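Side-chain contacts in phenol hydroxylase component phO (Pseudomonas stutzeri, PDB 3U52), which probably serves as the small subunit of a bacterial multicomponent phenol hydroxylase, an enzyme that uses dioxygen to convert phenol to catechol: residues Asp90-Leu93 and Lys94-Gly97; Gly97-His100 and Lys101-Leu104. All coordinates share one frame; numbering follows the deposited sequence.

Contact 1: Asp90-Leu93 and Lys94-Gly97; sequences DASL and KEQG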
loop_
_atom_site.group_PDB
_atom_site.type_symbol
_atom_site.label_atom_id
_atom_site.label_comp_id
_atom_site.label_asym_id
_atom_site.label_seq_id
_atom_site.Cartn_x
_atom_site.Cartn_y
_atom_site.Cartn_z
ATOM N N ASP E 90 55.764 48.028 -0.256
ATOM C CA ASP E 90 55.285 49.194 0.470
ATOM C C ASP E 90 54.276 50.023 -0.352
ATOM O O ASP E 90 53.830 51.067 0.103
ATOM C CB ASP E 90 56.492 50.055 0.937
ATOM C CG ASP E 90 57.308 49.394 2.079
ATOM O OD1 ASP E 90 56.719 48.970 3.116
ATOM O OD2 ASP E 90 58.566 49.320 1.964
ATOM N N ALA E 91 53.913 49.551 -1.544
ATOM C CA ALA E 91 52.943 50.238 -2.421
ATOM C C ALA E 91 51.537 49.629 -2.317
ATOM O O ALA E 91 51.387 48.412 -2.134
ATOM C CB ALA E 91 53.396 50.190 -3.828
ATOM N N SER E 92 50.518 50.470 -2.451
ATOM C CA SER E 92 49.144 50.005 -2.319
ATOM C C SER E 92 48.807 48.982 -3.416
ATOM O O SER E 92 49.487 48.894 -4.447
ATOM C CB SER E 92 48.148 51.184 -2.332
ATOM O OG SER E 92 47.852 51.586 -3.656
ATOM N N LEU E 93 47.751 48.211 -3.187
ATOM C CA LEU E 93 47.264 47.270 -4.207
ATOM C C LEU E 93 46.903 48.002 -5.490
ATOM O O LEU E 93 47.322 47.613 -6.579
ATOM C CB LEU E 93 46.065 46.473 -3.651
ATOM C CG LEU E 93 46.332 45.125 -2.945
ATOM C CD1 LEU E 93 47.737 44.901 -2.364
ATOM C CD2 LEU E 93 45.249 44.789 -1.933
ATOM N N LYS E 94 46.137 49.080 -5.354
ATOM C CA LYS E 94 45.616 49.815 -6.496
ATOM C C LYS E 94 46.715 50.477 -7.367
ATOM O O LYS E 94 46.643 50.445 -8.598
ATOM C CB LYS E 94 44.606 50.866 -6.010
ATOM C CG LYS E 94 43.970 51.662 -7.133
ATOM C CD LYS E 94 42.917 52.624 -6.645
ATOM C CE LYS E 94 42.008 53.029 -7.818
ATOM N NZ LYS E 94 40.837 53.888 -7.419
ATOM N N GLU E 95 47.721 51.083 -6.732
ATOM C CA GLU E 95 48.810 51.733 -7.500
ATOM C C GLU E 95 49.684 50.769 -8.310
ATOM O O GLU E 95 50.237 51.146 -9.343
ATOM C CB GLU E 95 49.642 52.700 -6.645
ATOM C CG GLU E 95 50.221 52.137 -5.402
ATOM C CD GLU E 95 51.120 53.130 -4.660
ATOM O OE1 GLU E 95 50.767 53.551 -3.524
ATOM O OE2 GLU E 95 52.193 53.480 -5.212
ATOM N N GLN E 96 49.767 49.511 -7.886
ATOM C CA GLN E 96 50.466 48.528 -8.698
ATOM C C GLN E 96 49.601 47.725 -9.683
ATOM O O GLN E 96 50.086 46.796 -10.317
ATOM C CB GLN E 96 51.415 47.671 -7.851
ATOM C CG GLN E 96 50.806 47.012 -6.660
ATOM C CD GLN E 96 51.847 46.574 -5.671
ATOM O OE1 GLN E 96 51.741 46.850 -4.492
ATOM N NE2 GLN E 96 52.861 45.881 -6.148
ATOM N N GLY E 97 48.336 48.110 -9.858
ATOM C CA GLY E 97 47.518 47.509 -10.920
ATOM C C GLY E 97 46.720 46.276 -10.506
ATOM O O GLY E 97 46.181 45.548 -11.356
#
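Ser92 and Glu95 hold each other by two hydrogen bonds. Glu95 N donates a hydrogen bond to Ser92 OG at 3.1 Å, nearly straight at 167°. In return Ser92 N reaches Glu95 OE1 at 3.3 Å, a weak bond. Glu95 CG sits between its own backbone N and carbonyl carbon (chi1 54°), which folds the otherwise extended chain back over the backbone of Ser92. This reciprocal pairing ties Ser92, just ahead of the type I turn of Lys94-Gly97, to the second residue of that turn. The turn belongs to the connection before the last strand of a beta-grasp, ubiquitin-like fold. It is closed by a bond from Gly97 N to Lys94 O at 3.1 Å. A weak bond from Gln96 N reaches back to Leu93 O, 3.4 Å away, just ahead of the turn. At the backbone angles of Gly97 a CB would collide with Gln96 O, which by itself calls for glycine.

The remaining contacts are van der Waals, carbon against oxygen. Glu95 CG lies a tight 3.0 Å from Ser92 OG. Ala91 CB lies 3.8 Å from Glu95 OE2. Gln96 CG passes 3.2 Å from Ser92 O. The Leu93 side chain packs on Met48 and Phe50.

Contact 2: Gly97-His100 and Lys101-Leu104; sequences GIDH and KSML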
loop_
_atom_site.group_PDB
_atom_site.type_symbol
_atom_site.label_atom_id
_atom_site.label_comp_id
_atom_site.label_asym_id
_atom_site.label_seq_id
_atom_site.Cartn_x
_atom_site.Cartn_y
_atom_site.Cartn_z
ATOM N N GLY E 97 48.336 48.110 -9.858
ATOM C CA GLY E 97 47.518 47.509 -10.920
ATOM C C GLY E 97 46.720 46.276 -10.506
ATOM O O GLY E 97 46.181 45.548 -11.356
ATOM N N ILE E 98 46.642 46.032 -9.200
ATOM C CA ILE E 98 45.838 44.915 -8.678
ATOM C C ILE E 98 44.407 45.454 -8.523
ATOM O O ILE E 98 44.082 46.115 -7.542
ATOM C CB ILE E 98 46.453 44.365 -7.379
ATOM C CG1 ILE E 98 47.844 43.782 -7.672
ATOM C CG2 ILE E 98 45.567 43.269 -6.724
ATOM C CD1 ILE E 98 48.672 43.621 -6.416
ATOM N N ASP E 99 43.610 45.248 -9.561
ATOM C CA ASP E 99 42.274 45.829 -9.654
ATOM C C ASP E 99 41.184 44.786 -9.265
ATOM O O ASP E 99 41.511 43.657 -8.852
ATOM C CB ASP E 99 42.043 46.415 -11.044
ATOM C CG ASP E 99 41.988 45.365 -12.146
ATOM O OD1 ASP E 99 41.758 44.132 -11.888
ATOM O OD2 ASP E 99 42.141 45.795 -13.318
ATOM N N HIS E 100 39.922 45.192 -9.342
ATOM C CA HIS E 100 38.808 44.378 -8.815
ATOM C C HIS E 100 38.722 43.065 -9.605
ATOM O O HIS E 100 38.823 43.060 -10.823
ATOM C CB HIS E 100 37.524 45.208 -8.874
ATOM C CG HIS E 100 36.283 44.487 -8.482
ATOM N ND1 HIS E 100 36.052 44.017 -7.210
ATOM C CD2 HIS E 100 35.177 44.187 -9.208
ATOM C CE1 HIS E 100 34.845 43.469 -7.161
ATOM N NE2 HIS E 100 34.299 43.552 -8.365
ATOM N N LYS E 101 38.589 41.965 -8.882
ATOM C CA LYS E 101 38.557 40.620 -9.478
ATOM C C LYS E 101 39.827 40.163 -10.254
ATOM O O LYS E 101 39.786 39.252 -11.091
ATOM C CB LYS E 101 37.261 40.447 -10.293
ATOM C CG LYS E 101 36.028 40.179 -9.411
ATOM C CD LYS E 101 34.890 39.545 -10.248
ATOM C CE LYS E 101 34.091 40.679 -10.917
ATOM N NZ LYS E 101 33.253 40.146 -12.015
ATOM N N SER E 102 40.960 40.785 -9.957
ATOM C CA SER E 102 42.267 40.218 -10.334
ATOM C C SER E 102 42.511 38.897 -9.605
ATOM O O SER E 102 42.023 38.670 -8.475
ATOM C CB SER E 102 43.410 41.208 -10.015
ATOM O OG SER E 102 43.418 42.207 -11.027
ATOM N N MET E 103 43.314 38.055 -10.227
ATOM C CA MET E 103 43.834 36.875 -9.525
ATOM C C MET E 103 45.330 36.958 -9.507
ATOM O O MET E 103 45.941 37.064 -10.554
ATOM C CB MET E 103 43.421 35.571 -10.206
ATOM C CG MET E 103 43.810 34.334 -9.352
ATOM S SD MET E 103 43.138 32.826 -9.897
ATOM C CE MET E 103 41.830 32.655 -8.755
ATOM N N LEU E 104 45.895 36.944 -8.310
ATOM C CA LEU E 104 47.288 36.649 -8.100
ATOM C C LEU E 104 47.575 35.119 -7.988
ATOM O O LEU E 104 46.846 34.381 -7.291
ATOM C CB LEU E 104 47.707 37.302 -6.796
ATOM C CG LEU E 104 47.684 38.846 -6.769
ATOM C CD1 LEU E 104 47.748 39.323 -5.335
ATOM C CD2 LEU E 104 48.842 39.447 -7.612
#
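The His100 ring carries the aliphatic chain of Lys101 over one face. Lys101 CG stands 4.0 Å from the ring centroid and 14° off the normal, a CH-pi contact shifted toward the rim. CE of Lys101 follows, 3.8 Å from His100 NE2. Chi1 of His100 (175°) sets the ring beside its carbonyl carbon, on the side of Lys101, and the two side chains run alongside each other. The ring nitrogens are bonded elsewhere, NE2 to Asp15 O and ND1 to Leu25 N, and Phe20 meets the ring at an inclined angle. With an alanine here, Asp15 O and Leu25 N would probably lose their imidazole partners and the Lys101 chain its support.

The Asp99 carboxylate is the second flat group. Ser102 OG donates to Asp99 OD1 at 2.7 Å from above the carboxylate plane, 49° out of it. Outside the two segments, that oxygen also forms a salt bridge to a basic side chain of another protein chain. Ser102 OG has a further partner in Asn81 ND2. Lys101 NZ bonds to the backbone of the other protein.

Ser102 N donates to Asp99 O at 3.1 Å. The methyls Ile98 CD1 and Leu104 CD2 meet at 4.3 Å, next to Phe50 and Leu80. The backbone forms a type II beta turn from Asp99 to Ser102, with Lys101 in its third position at positive phi, leading into the central strand of the beta-grasp sheet.

How the contacts relate
Both contacts lie on the connection from strand 83-85 to strand 102-107. Contact 1 comes first and closes a tight turn near the surface. It lies beside the start of helix 50-62 and the loop before it, through Phe50, Met48 and Pro46. Contact 2 follows directly and closes the turn that leads into the last strand, between strands 24-29 and 77-80. The two neither nest nor cross. They share Gly97, and their centres are about 10 Å apart. A probable hydrogen bond between Leu93 O and Ile98 N, 3.1 Å long, joins them. Phe50 touches side chains of both. Contact 2 alone reaches another protein chain of the assembly.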